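Local coordinates for protein aminopeptidase N (Francisella tularensis subsp. tularensis, PDB 5DLL) that probably helps degrade intracellular peptides, as a zinc-dependent M1-family aminopeptidase that releases single amino acids, preferably alanine, from peptide N termini, at residues K16-Y21 with P375-S380; P23-I28 with E55-N60; D190-P195 with E256-T261; F448-A453 with E489-H494. One frame throughout, in Å; residues are numbered along the deposited sequence.

Contact 1: residues K16-Y21 with P375-S380; sequences KYLKDY and PIRPES
Arg377 meets Leu18 with the aliphatic part of its side chain, its CD lying 3.9 Å from Leu18 CD2. A bend about the CG–CD bond (chi3 57°) then turns the guanidinium onward, and NH1 forms a salt bridge with Asp431. A long residue with an apolar stem and a charged end suits this place, because it can cover a leucine and still reach an acid. Pro378 contributes through its backbone: its O sits 3.6 Å from the same Leu18 CD2. At Glu379 the two segments are joined by a hydrogen bond, Leu18 N to Glu379 O at 3.1 Å. The bond is nearly straight at 165°, although the donor stands well above the carbonyl plane. The glutamate side chain folds back at chi2 and crosses Leu18 at about a right angle, so that OE2 comes within 3.8 Å of Leu18 CG. Ser380 then forms an antiparallel non-hydrogen-bonded pair with Tyr17. Their side chains project from the same face, where Ser380 CB packs 3.8 Å from Tyr17 CD1, and Ser380 CA makes a 3.3 Å CA-H...O contact with Lys16 O. The small serine lets the ring come close. A backbone bond between Lys16 and Tyr381 extends this two-stranded sheet. Leu18 also touches Asp324 and Phe326, and Tyr21 adds a further tie, a cation-pi contact with Arg323. The chemistry implies that between these two segments the link is main-chain pairing and van der Waals packing round Leu18, with no ion pair.

Contact 2: residues P23-I28 with E55-N60; sequences PSNYLI and ENRENN
Asn56 and Pro23 meet at the edge of the β-rich N-terminal domain of the M1 family, where the lead-in to strand 26-36 lies against the loop leaving its antiparallel neighbour, strand 42-52. The close-packed part is made by Pro23, Asn25 and Asn56, with Arg57 on Tyr26 beside them. Bends at chi2 and chi3 curl the arginine back, placing NH1 over one face of the tyrosine ring, near the rim, in an off-centre cation-pi contact. The two planes are steeply inclined, 69° apart. NH1 donates to Asn56 O at 3.0 Å, which helps fix the curl, while NH2 makes only a weak bond to Tyr26 OH. A flat cation suits a tyrosine, offering charge to the ring and N-H groups to oxygens nearby. On the solvent side, exposed Glu55 offers its carbonyl O, 3.8 Å from Pro23 CG, and its CB; Asn59 is also exposed. Asn25 reaches out from the packed part, its ND2 bonding to Asn59 O at 3.3 Å and to Thr61 O, one amide bridging two loop carbonyls. Asn56 CG is anti to the backbone N (chi1 179°), which directs ND2 to Pro23 O at 2.7 Å, almost in line with the C=O bond.

Contact 3: residues D190-P195 with E256-T261; sequences DPFKKP and EYDLDT
The backbones of Phe192 and Asp258 stay well apart, 8.8 Å between their CA atoms, and no backbone pairing forms where segment 190-195 turns a corner at Phe192. The Phe192 ring spans the gap to Leu259 and to the side chain and carbonyl of Asp258. Pro191 CG lies over one face, and Asp258 OD2 lies 3.5 Å above the opposite one, offset toward the rim. Asp258 reaches this position with CG between its backbone N and carbonyl carbon (chi1 47°), its carboxylate tilted only 25° from the ring plane. At the ring's edge stand Asp258 O, near CE2 and CZ, and Leu259 CD2, 3.6 Å from Phe192 CE2. That same methyl packs 4.0 Å from Pro191 CD, a branched apolar tip suited to touching both. Within segment 190-195, Lys194 NZ meets Asp190 OD2 in a 3.1 Å salt bridge. Asp258 is held in turn by Asn314, which directly follows the zinc ligand His313. With no hydrogen bond across it, the contact implies that van der Waals packing of the ring against Leu259 and Asp258 makes the join; Arg319, in cation-pi contact with Phe192 and a long, weak ion pair with Asp258 OD2, probably offsets the acid's charge.

Contact 4: residues F448-A453 with E489-H494; sequences FKRWYA and EKQALH
Part of the interface between the catalytic and Ig-like domains is formed by Trp451, on a short, weakly bonded helical turn about 450-453, and the Leu493-His494 loop that leads into strand 495-502. Leu493 CD1 sits over the six-membered ring of the tryptophan in a CH-pi contact, 3.7 Å from the centroid and 9° off the ring normal. The other methyl, CD2, turns to Arg450, where it lies 3.6 Å from CG; a forked leucine thus grips two consecutive residues, Arg450 and Trp451. Arg450 crosses Gln491 at about a right angle, guanidinium and amide planes steeply inclined. Gln491 OE1 is near Arg450 NE, but the angle is too poor for a hydrogen bond. Gln454 links the same pair: its OE1 accepts Gln491 N, with a weak bond from Arg450 NH2. Gln491 and Glu489 are exposed, while Arg450 is well covered. At the buried end Phe448 presents its edge to His494 CB, 4.0 Å from CD1, and carries Trp451 CD1 over one ring face. Met402 of helix 390-423 touches both aromatic residues. An indole suits the site by combining a broad apolar face with a single donor at its edge: Trp451 NE1 bonds to His494 O at 2.8 Å, with the oxygen practically in the ring plane.

Overall arrangement
From the N terminus, strand 16-17 is bound to the catalytic domain by contact 1, closing a loop of more than 350 residues. Contacts 2 and 3 both lie within that loop, one after the other, and no two contacts cross. Contact 2, adjoining contact 1 in sequence, closes a short helix-free loop of mostly β-strand inside the N-terminal domain. Contact 3 joins a corner of that domain's large sheet to the loop before strand 261-267 of the catalytic domain. Contact 4 follows separately and ties the catalytic domain to the Ig-like one. Contacts 1 and 4 touch, through a probable Arg377 N to Tyr452 O hydrogen bond and Ile376-Tyr452 packing, whereas contacts 3 and 4 lie about 36 Å apart between centres.

Contact 1: residues K16-Y21 with P375-S380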
# COMPACT_ATOMS: atom_id res chain seq x y z
N LYS A 16 -18.73 4.22 17.96
CA LYS A 16 -19.50 5.04 17.02
C LYS A 16 -20.09 4.14 15.95
O LYS A 16 -19.43 3.22 15.48
CB LYS A 16 -18.60 6.11 16.40
CG LYS A 16 -18.23 7.23 17.37
CD LYS A 16 -16.95 7.96 16.99
CE LYS A 16 -15.71 7.15 17.34
NZ LYS A 16 -15.62 6.81 18.79
N TYR A 17 -21.35 4.40 15.58
CA TYR A 17 -22.09 3.50 14.68
C TYR A 17 -22.49 4.17 13.37
O TYR A 17 -22.97 5.30 13.35
CB TYR A 17 -23.34 2.97 15.39
CG TYR A 17 -23.04 2.06 16.56
CD1 TYR A 17 -22.75 0.71 16.36
CD2 TYR A 17 -23.03 2.55 17.87
CE1 TYR A 17 -22.46 -0.12 17.42
CE2 TYR A 17 -22.74 1.72 18.94
CZ TYR A 17 -22.46 0.38 18.71
OH TYR A 17 -22.17 -0.46 19.76
N LEU A 18 -22.30 3.44 12.27
CA LEU A 18 -22.63 3.93 10.92
C LEU A 18 -24.11 4.31 10.77
O LEU A 18 -24.44 5.31 10.13
CB LEU A 18 -22.25 2.88 9.87
CG LEU A 18 -22.61 3.17 8.40
CD1 LEU A 18 -22.05 4.50 7.93
CD2 LEU A 18 -22.12 2.03 7.51
N LYS A 19 -25.00 3.50 11.37
CA LYS A 19 -26.44 3.76 11.32
C LYS A 19 -26.85 5.03 12.08
O LYS A 19 -27.96 5.54 11.88
CB LYS A 19 -27.22 2.56 11.87
CG LYS A 19 -27.09 2.36 13.37
CD LYS A 19 -27.43 0.93 13.77
CE LYS A 19 -27.47 0.76 15.28
NZ LYS A 19 -26.16 1.07 15.92
N ASP A 20 -25.97 5.54 12.94
CA ASP A 20 -26.22 6.80 13.66
C ASP A 20 -25.99 8.06 12.83
O ASP A 20 -26.27 9.16 13.32
CB ASP A 20 -25.36 6.87 14.93
CG ASP A 20 -25.75 5.83 15.97
OD1 ASP A 20 -26.87 5.29 15.88
OD2 ASP A 20 -24.93 5.58 16.88
N TYR A 21 -25.47 7.94 11.61
CA TYR A 21 -25.12 9.12 10.83
C TYR A 21 -26.31 10.06 10.67
O TYR A 21 -27.40 9.65 10.28
CB TYR A 21 -24.56 8.76 9.44
CG TYR A 21 -24.38 9.99 8.56
CD1 TYR A 21 -23.22 10.78 8.63
CD2 TYR A 21 -25.38 10.38 7.67
CE1 TYR A 21 -23.07 11.91 7.84
CE2 TYR A 21 -25.23 11.52 6.88
CZ TYR A 21 -24.08 12.27 6.97
OH TYR A 21 -23.95 13.39 6.18
N PRO A 375 -15.97 -6.20 7.54
CA PRO A 375 -16.27 -5.85 6.15
C PRO A 375 -15.46 -4.63 5.72
O PRO A 375 -14.87 -3.95 6.56
CB PRO A 375 -17.78 -5.52 6.16
CG PRO A 375 -18.25 -5.74 7.57
CD PRO A 375 -17.04 -5.73 8.44
N ILE A 376 -15.44 -4.34 4.42
CA ILE A 376 -14.72 -3.16 3.92
C ILE A 376 -15.41 -1.86 4.34
O ILE A 376 -14.76 -0.81 4.45
CB ILE A 376 -14.49 -3.22 2.39
CG1 ILE A 376 -15.81 -3.15 1.61
CG2 ILE A 376 -13.71 -4.49 2.03
CD1 ILE A 376 -15.63 -2.97 0.11
N ARG A 377 -16.73 -1.93 4.58
CA ARG A 377 -17.47 -0.86 5.24
C ARG A 377 -18.06 -1.39 6.55
O ARG A 377 -19.17 -1.96 6.55
CB ARG A 377 -18.57 -0.30 4.33
CG ARG A 377 -19.29 0.90 4.92
CD ARG A 377 -20.49 1.30 4.08
NE ARG A 377 -21.42 0.18 3.93
CZ ARG A 377 -22.36 0.08 2.99
NH1 ARG A 377 -22.54 1.05 2.10
NH2 ARG A 377 -23.12 -1.01 2.96
N PRO A 378 -17.32 -1.23 7.66
CA PRO A 378 -17.81 -1.65 8.98
C PRO A 378 -19.08 -0.90 9.41
O PRO A 378 -19.37 0.18 8.89
CB PRO A 378 -16.65 -1.30 9.92
CG PRO A 378 -15.45 -1.23 9.05
CD PRO A 378 -15.94 -0.71 7.73
N GLU A 379 -19.82 -1.49 10.35
CA GLU A 379 -21.01 -0.85 10.94
C GLU A 379 -20.68 -0.15 12.28
O GLU A 379 -21.56 0.45 12.90
CB GLU A 379 -22.14 -1.88 11.13
CG GLU A 379 -22.99 -2.12 9.89
CD GLU A 379 -24.02 -1.02 9.64
OE1 GLU A 379 -24.87 -0.76 10.52
OE2 GLU A 379 -23.99 -0.40 8.55
N SER A 380 -19.42 -0.25 12.71
CA SER A 380 -18.98 0.36 13.96
C SER A 380 -17.46 0.53 14.00
O SER A 380 -16.74 -0.16 13.28
CB SER A 380 -19.39 -0.50 15.15
OG SER A 380 -18.69 -1.74 15.13

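Contact 2: residues P23-I28 with E55-N60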
# COMPACT_ATOMS: atom_id res chain seq x y z
N PRO A 23 -26.78 14.10 8.94
CA PRO A 23 -26.07 15.22 8.33
C PRO A 23 -25.93 16.36 9.33
O PRO A 23 -26.76 16.52 10.22
CB PRO A 23 -26.97 15.62 7.16
CG PRO A 23 -28.30 15.05 7.45
CD PRO A 23 -28.06 13.81 8.26
N SER A 24 -24.86 17.14 9.18
CA SER A 24 -24.66 18.32 10.02
C SER A 24 -25.84 19.28 9.86
O SER A 24 -26.31 19.50 8.75
CB SER A 24 -23.37 19.04 9.61
OG SER A 24 -23.10 20.12 10.48
N ASN A 25 -26.34 19.81 10.98
CA ASN A 25 -27.46 20.76 10.93
C ASN A 25 -27.07 22.14 10.39
O ASN A 25 -27.94 22.90 9.97
CB ASN A 25 -28.16 20.87 12.30
CG ASN A 25 -27.32 21.55 13.36
OD1 ASN A 25 -26.09 21.61 13.27
ND2 ASN A 25 -27.98 22.07 14.39
N TYR A 26 -25.77 22.45 10.39
CA TYR A 26 -25.26 23.67 9.77
C TYR A 26 -24.10 23.34 8.83
O TYR A 26 -23.37 22.37 9.06
CB TYR A 26 -24.86 24.69 10.84
CG TYR A 26 -26.06 25.39 11.43
CD1 TYR A 26 -26.57 26.55 10.85
CD2 TYR A 26 -26.72 24.87 12.54
CE1 TYR A 26 -27.69 27.18 11.37
CE2 TYR A 26 -27.84 25.49 13.07
CZ TYR A 26 -28.33 26.64 12.48
OH TYR A 26 -29.44 27.28 12.98
N LEU A 27 -23.94 24.15 7.78
CA LEU A 27 -22.93 23.92 6.75
C LEU A 27 -22.07 25.16 6.50
O LEU A 27 -22.49 26.28 6.78
CB LEU A 27 -23.59 23.49 5.44
CG LEU A 27 -24.10 22.05 5.38
CD1 LEU A 27 -25.04 21.87 4.20
CD2 LEU A 27 -22.95 21.05 5.32
N ILE A 28 -20.88 24.94 5.95
CA ILE A 28 -19.92 26.01 5.70
C ILE A 28 -19.67 26.12 4.20
O ILE A 28 -19.25 25.16 3.55
CB ILE A 28 -18.59 25.76 6.44
CG1 ILE A 28 -18.86 25.53 7.93
CG2 ILE A 28 -17.62 26.92 6.22
CD1 ILE A 28 -17.63 25.29 8.78
N GLU A 55 -31.33 19.69 5.20
CA GLU A 55 -31.45 18.25 5.48
C GLU A 55 -31.46 17.90 6.98
O GLU A 55 -31.71 16.74 7.34
CB GLU A 55 -30.33 17.49 4.77
CG GLU A 55 -30.40 17.57 3.25
CD GLU A 55 -29.27 16.83 2.55
OE1 GLU A 55 -28.41 16.24 3.24
OE2 GLU A 55 -29.25 16.83 1.30
N ASN A 56 -31.17 18.88 7.84
CA ASN A 56 -31.23 18.69 9.29
C ASN A 56 -31.51 20.01 10.02
O ASN A 56 -30.60 20.82 10.19
CB ASN A 56 -29.93 18.05 9.80
CG ASN A 56 -29.91 17.85 11.30
OD1 ASN A 56 -30.90 18.09 11.99
ND2 ASN A 56 -28.78 17.40 11.82
N ARG A 57 -32.76 20.21 10.45
CA ARG A 57 -33.17 21.44 11.14
C ARG A 57 -33.90 21.15 12.46
O ARG A 57 -34.83 21.87 12.82
CB ARG A 57 -34.07 22.28 10.24
CG ARG A 57 -33.48 22.68 8.89
CD ARG A 57 -32.20 23.50 9.01
NE ARG A 57 -32.19 24.43 10.15
CZ ARG A 57 -31.28 24.45 11.13
NH1 ARG A 57 -30.26 23.59 11.15
NH2 ARG A 57 -31.39 25.34 12.10
N GLU A 58 -33.47 20.12 13.18
CA GLU A 58 -34.15 19.73 14.43
C GLU A 58 -33.83 20.66 15.61
O GLU A 58 -34.54 20.65 16.62
CB GLU A 58 -33.86 18.27 14.78
CG GLU A 58 -32.43 17.95 15.19
CD GLU A 58 -32.16 16.45 15.28
OE1 GLU A 58 -33.10 15.65 15.02
OE2 GLU A 58 -31.02 16.07 15.60
N ASN A 59 -32.76 21.45 15.49
CA ASN A 59 -32.46 22.53 16.43
C ASN A 59 -31.54 23.58 15.81
O ASN A 59 -30.99 23.36 14.73
CB ASN A 59 -31.84 21.99 17.72
CG ASN A 59 -30.42 21.49 17.53
OD1 ASN A 59 -29.51 22.26 17.21
ND2 ASN A 59 -30.22 20.20 17.74
N ASN A 60 -31.37 24.71 16.49
CA ASN A 60 -30.53 25.80 15.98
C ASN A 60 -29.28 26.04 16.83
O ASN A 60 -28.85 27.18 17.01
CB ASN A 60 -31.36 27.09 15.91
CG ASN A 60 -32.68 26.88 15.19
OD1 ASN A 60 -32.82 25.98 14.35
ND2 ASN A 60 -33.66 27.71 15.53

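Contact 3: residues D190-P195 with E256-T261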
# COMPACT_ATOMS: atom_id res chain seq x y z
N ASP A 190 -8.17 28.54 -2.87
CA ASP A 190 -8.54 27.24 -3.44
C ASP A 190 -10.06 27.28 -3.69
O ASP A 190 -10.84 27.11 -2.76
CB ASP A 190 -8.17 26.10 -2.49
CG ASP A 190 -8.47 24.72 -3.06
OD1 ASP A 190 -9.20 24.61 -4.06
OD2 ASP A 190 -7.97 23.73 -2.49
N PRO A 191 -10.46 27.50 -4.95
CA PRO A 191 -11.86 27.75 -5.29
C PRO A 191 -12.81 26.56 -5.16
O PRO A 191 -14.02 26.76 -5.16
CB PRO A 191 -11.80 28.20 -6.75
CG PRO A 191 -10.56 27.59 -7.29
CD PRO A 191 -9.60 27.50 -6.15
N PHE A 192 -12.27 25.35 -5.05
CA PHE A 192 -13.10 24.14 -4.99
C PHE A 192 -13.36 23.75 -3.55
O PHE A 192 -12.43 23.67 -2.74
CB PHE A 192 -12.44 22.98 -5.75
CG PHE A 192 -11.98 23.34 -7.13
CD1 PHE A 192 -12.89 23.42 -8.18
CD2 PHE A 192 -10.64 23.62 -7.39
CE1 PHE A 192 -12.47 23.77 -9.46
CE2 PHE A 192 -10.22 23.97 -8.66
CZ PHE A 192 -11.13 24.04 -9.69
N LYS A 193 -14.63 23.51 -3.24
CA LYS A 193 -15.05 23.03 -1.93
C LYS A 193 -14.28 21.77 -1.52
O LYS A 193 -14.16 20.83 -2.30
CB LYS A 193 -16.56 22.73 -1.93
CG LYS A 193 -17.45 23.95 -2.07
CD LYS A 193 -18.87 23.57 -2.46
CE LYS A 193 -19.65 22.95 -1.30
NZ LYS A 193 -19.94 23.92 -0.20
N LYS A 194 -13.74 21.77 -0.29
CA LYS A 194 -13.06 20.60 0.25
C LYS A 194 -13.29 20.47 1.75
O LYS A 194 -13.52 21.47 2.43
CB LYS A 194 -11.55 20.68 -0.02
CG LYS A 194 -10.79 21.76 0.74
CD LYS A 194 -9.29 21.59 0.54
CE LYS A 194 -8.47 22.61 1.31
NZ LYS A 194 -8.30 23.89 0.57
N PRO A 195 -13.23 19.23 2.27
CA PRO A 195 -13.27 19.04 3.72
C PRO A 195 -11.95 19.47 4.36
O PRO A 195 -10.91 19.50 3.69
CB PRO A 195 -13.50 17.54 3.87
CG PRO A 195 -12.93 16.93 2.63
CD PRO A 195 -13.08 17.95 1.54
N GLU A 256 -8.27 16.10 -15.84
CA GLU A 256 -7.31 17.19 -15.92
C GLU A 256 -7.15 17.85 -14.54
O GLU A 256 -8.12 18.02 -13.80
CB GLU A 256 -7.81 18.20 -16.95
CG GLU A 256 -6.76 19.16 -17.48
CD GLU A 256 -7.33 20.16 -18.47
OE1 GLU A 256 -8.32 19.83 -19.17
OE2 GLU A 256 -6.79 21.29 -18.55
N TYR A 257 -5.92 18.24 -14.21
CA TYR A 257 -5.65 18.99 -12.99
C TYR A 257 -6.47 20.28 -12.99
O TYR A 257 -6.74 20.85 -14.05
CB TYR A 257 -4.16 19.30 -12.85
CG TYR A 257 -3.76 19.90 -11.51
CD1 TYR A 257 -3.99 19.21 -10.31
CD2 TYR A 257 -3.14 21.14 -11.43
CE1 TYR A 257 -3.62 19.75 -9.09
CE2 TYR A 257 -2.77 21.69 -10.21
CZ TYR A 257 -3.01 20.99 -9.04
OH TYR A 257 -2.63 21.53 -7.84
N ASP A 258 -6.86 20.74 -11.80
CA ASP A 258 -7.85 21.81 -11.66
C ASP A 258 -7.32 23.18 -11.18
O ASP A 258 -8.06 24.16 -11.17
CB ASP A 258 -9.01 21.32 -10.77
CG ASP A 258 -8.54 20.63 -9.49
OD1 ASP A 258 -7.34 20.29 -9.37
OD2 ASP A 258 -9.38 20.43 -8.59
N LEU A 259 -6.04 23.24 -10.81
CA LEU A 259 -5.41 24.48 -10.34
C LEU A 259 -4.23 24.88 -11.22
O LEU A 259 -3.77 24.09 -12.04
CB LEU A 259 -4.91 24.32 -8.91
CG LEU A 259 -5.93 23.83 -7.87
CD1 LEU A 259 -5.21 23.34 -6.62
CD2 LEU A 259 -6.93 24.92 -7.53
N ASP A 260 -3.75 26.11 -11.04
CA ASP A 260 -2.62 26.63 -11.83
C ASP A 260 -1.27 26.26 -11.24
O ASP A 260 -0.24 26.50 -11.87
CB ASP A 260 -2.69 28.15 -11.94
CG ASP A 260 -4.00 28.64 -12.52
OD1 ASP A 260 -4.67 27.86 -13.22
OD2 ASP A 260 -4.35 29.82 -12.26
N THR A 261 -1.27 25.70 -10.03
CA THR A 261 -0.02 25.26 -9.39
C THR A 261 -0.23 23.98 -8.57
O THR A 261 -1.32 23.74 -8.05
CB THR A 261 0.63 26.38 -8.54
OG1 THR A 261 1.65 25.82 -7.69
CG2 THR A 261 -0.38 27.09 -7.69

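Contact 4: residues F448-A453 with E489-H494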
# COMPACT_ATOMS: atom_id res chain seq x y z
N PHE A 448 -24.63 -6.77 -5.80
CA PHE A 448 -23.22 -6.46 -5.68
C PHE A 448 -22.91 -5.61 -4.43
O PHE A 448 -21.85 -5.75 -3.83
CB PHE A 448 -22.74 -5.74 -6.93
CG PHE A 448 -21.26 -5.51 -6.96
CD1 PHE A 448 -20.40 -6.51 -7.35
CD2 PHE A 448 -20.74 -4.28 -6.59
CE1 PHE A 448 -19.03 -6.30 -7.37
CE2 PHE A 448 -19.37 -4.06 -6.61
CZ PHE A 448 -18.52 -5.07 -7.00
N LYS A 449 -23.85 -4.74 -4.05
CA LYS A 449 -23.69 -3.89 -2.85
C LYS A 449 -23.43 -4.67 -1.56
O LYS A 449 -22.82 -4.15 -0.63
CB LYS A 449 -24.92 -2.98 -2.67
CG LYS A 449 -24.93 -1.81 -3.63
CD LYS A 449 -26.25 -1.06 -3.61
CE LYS A 449 -26.23 0.07 -4.62
NZ LYS A 449 -27.56 0.73 -4.73
N ARG A 450 -23.90 -5.92 -1.53
CA ARG A 450 -23.67 -6.84 -0.42
C ARG A 450 -22.18 -7.11 -0.11
O ARG A 450 -21.85 -7.55 0.99
CB ARG A 450 -24.42 -8.16 -0.70
CG ARG A 450 -24.38 -9.22 0.39
CD ARG A 450 -24.87 -8.71 1.74
NE ARG A 450 -24.73 -9.73 2.78
CZ ARG A 450 -24.80 -9.49 4.09
NH1 ARG A 450 -25.00 -8.25 4.54
NH2 ARG A 450 -24.65 -10.49 4.95
N TRP A 451 -21.29 -6.83 -1.07
CA TRP A 451 -19.84 -6.90 -0.84
C TRP A 451 -19.34 -5.93 0.24
O TRP A 451 -18.38 -6.22 0.96
CB TRP A 451 -19.06 -6.61 -2.14
CG TRP A 451 -18.91 -7.80 -3.06
CD1 TRP A 451 -19.59 -8.03 -4.22
CD2 TRP A 451 -18.00 -8.89 -2.90
NE1 TRP A 451 -19.18 -9.21 -4.78
CE2 TRP A 451 -18.20 -9.76 -3.99
CE3 TRP A 451 -17.05 -9.24 -1.93
CZ2 TRP A 451 -17.48 -10.95 -4.15
CZ3 TRP A 451 -16.33 -10.41 -2.09
CH2 TRP A 451 -16.55 -11.26 -3.19
N TYR A 452 -19.99 -4.77 0.34
CA TYR A 452 -19.62 -3.76 1.34
C TYR A 452 -19.99 -4.16 2.77
O TYR A 452 -19.29 -3.80 3.72
CB TYR A 452 -20.22 -2.40 0.97
CG TYR A 452 -19.52 -1.79 -0.22
CD1 TYR A 452 -18.39 -1.00 -0.05
CD2 TYR A 452 -19.96 -2.04 -1.51
CE1 TYR A 452 -17.72 -0.45 -1.13
CE2 TYR A 452 -19.29 -1.50 -2.61
CZ TYR A 452 -18.18 -0.71 -2.41
OH TYR A 452 -17.51 -0.16 -3.48
N ALA A 453 -21.09 -4.90 2.91
CA ALA A 453 -21.60 -5.31 4.22
C ALA A 453 -21.01 -6.63 4.73
O ALA A 453 -20.81 -6.80 5.93
CB ALA A 453 -23.12 -5.40 4.18
N GLU A 489 -24.21 -14.58 10.08
CA GLU A 489 -25.16 -14.59 8.96
C GLU A 489 -24.48 -14.20 7.64
O GLU A 489 -23.79 -13.18 7.58
CB GLU A 489 -26.36 -13.67 9.26
CG GLU A 489 -26.07 -12.17 9.41
CD GLU A 489 -25.67 -11.74 10.82
OE1 GLU A 489 -25.98 -10.60 11.20
OE2 GLU A 489 -25.04 -12.55 11.54
N LYS A 490 -24.66 -15.02 6.61
CA LYS A 490 -23.98 -14.84 5.31
C LYS A 490 -24.92 -15.05 4.12
O LYS A 490 -26.00 -15.61 4.26
CB LYS A 490 -22.78 -15.79 5.20
CG LYS A 490 -21.78 -15.71 6.35
CD LYS A 490 -20.98 -14.42 6.33
CE LYS A 490 -20.30 -14.17 7.66
NZ LYS A 490 -19.41 -12.98 7.64
N GLN A 491 -24.48 -14.60 2.94
CA GLN A 491 -25.33 -14.59 1.74
C GLN A 491 -24.56 -14.88 0.44
O GLN A 491 -23.33 -14.91 0.42
CB GLN A 491 -26.02 -13.24 1.60
CG GLN A 491 -27.03 -12.92 2.69
CD GLN A 491 -27.89 -11.73 2.35
OE1 GLN A 491 -27.41 -10.73 1.82
NE2 GLN A 491 -29.18 -11.83 2.65
N ALA A 492 -25.31 -15.09 -0.64
CA ALA A 492 -24.74 -15.29 -1.97
C ALA A 492 -24.39 -13.94 -2.60
O ALA A 492 -25.27 -13.12 -2.88
CB ALA A 492 -25.72 -16.04 -2.86
N LEU A 493 -23.10 -13.72 -2.83
CA LEU A 493 -22.60 -12.50 -3.45
C LEU A 493 -22.65 -12.53 -4.98
O LEU A 493 -22.95 -13.56 -5.58
CB LEU A 493 -21.15 -12.26 -3.01
CG LEU A 493 -20.92 -12.17 -1.50
CD1 LEU A 493 -19.44 -12.36 -1.17
CD2 LEU A 493 -21.43 -10.85 -0.96
N HIS A 494 -22.35 -11.39 -5.58
CA HIS A 494 -22.21 -11.26 -7.03
C HIS A 494 -20.73 -11.49 -7.38
O HIS A 494 -19.89 -10.62 -7.14
CB HIS A 494 -22.64 -9.84 -7.44
CG HIS A 494 -22.87 -9.67 -8.91
ND1 HIS A 494 -23.71 -8.70 -9.41
CD2 HIS A 494 -22.37 -10.33 -9.98
CE1 HIS A 494 -23.72 -8.78 -10.73
NE2 HIS A 494 -22.92 -9.76 -11.10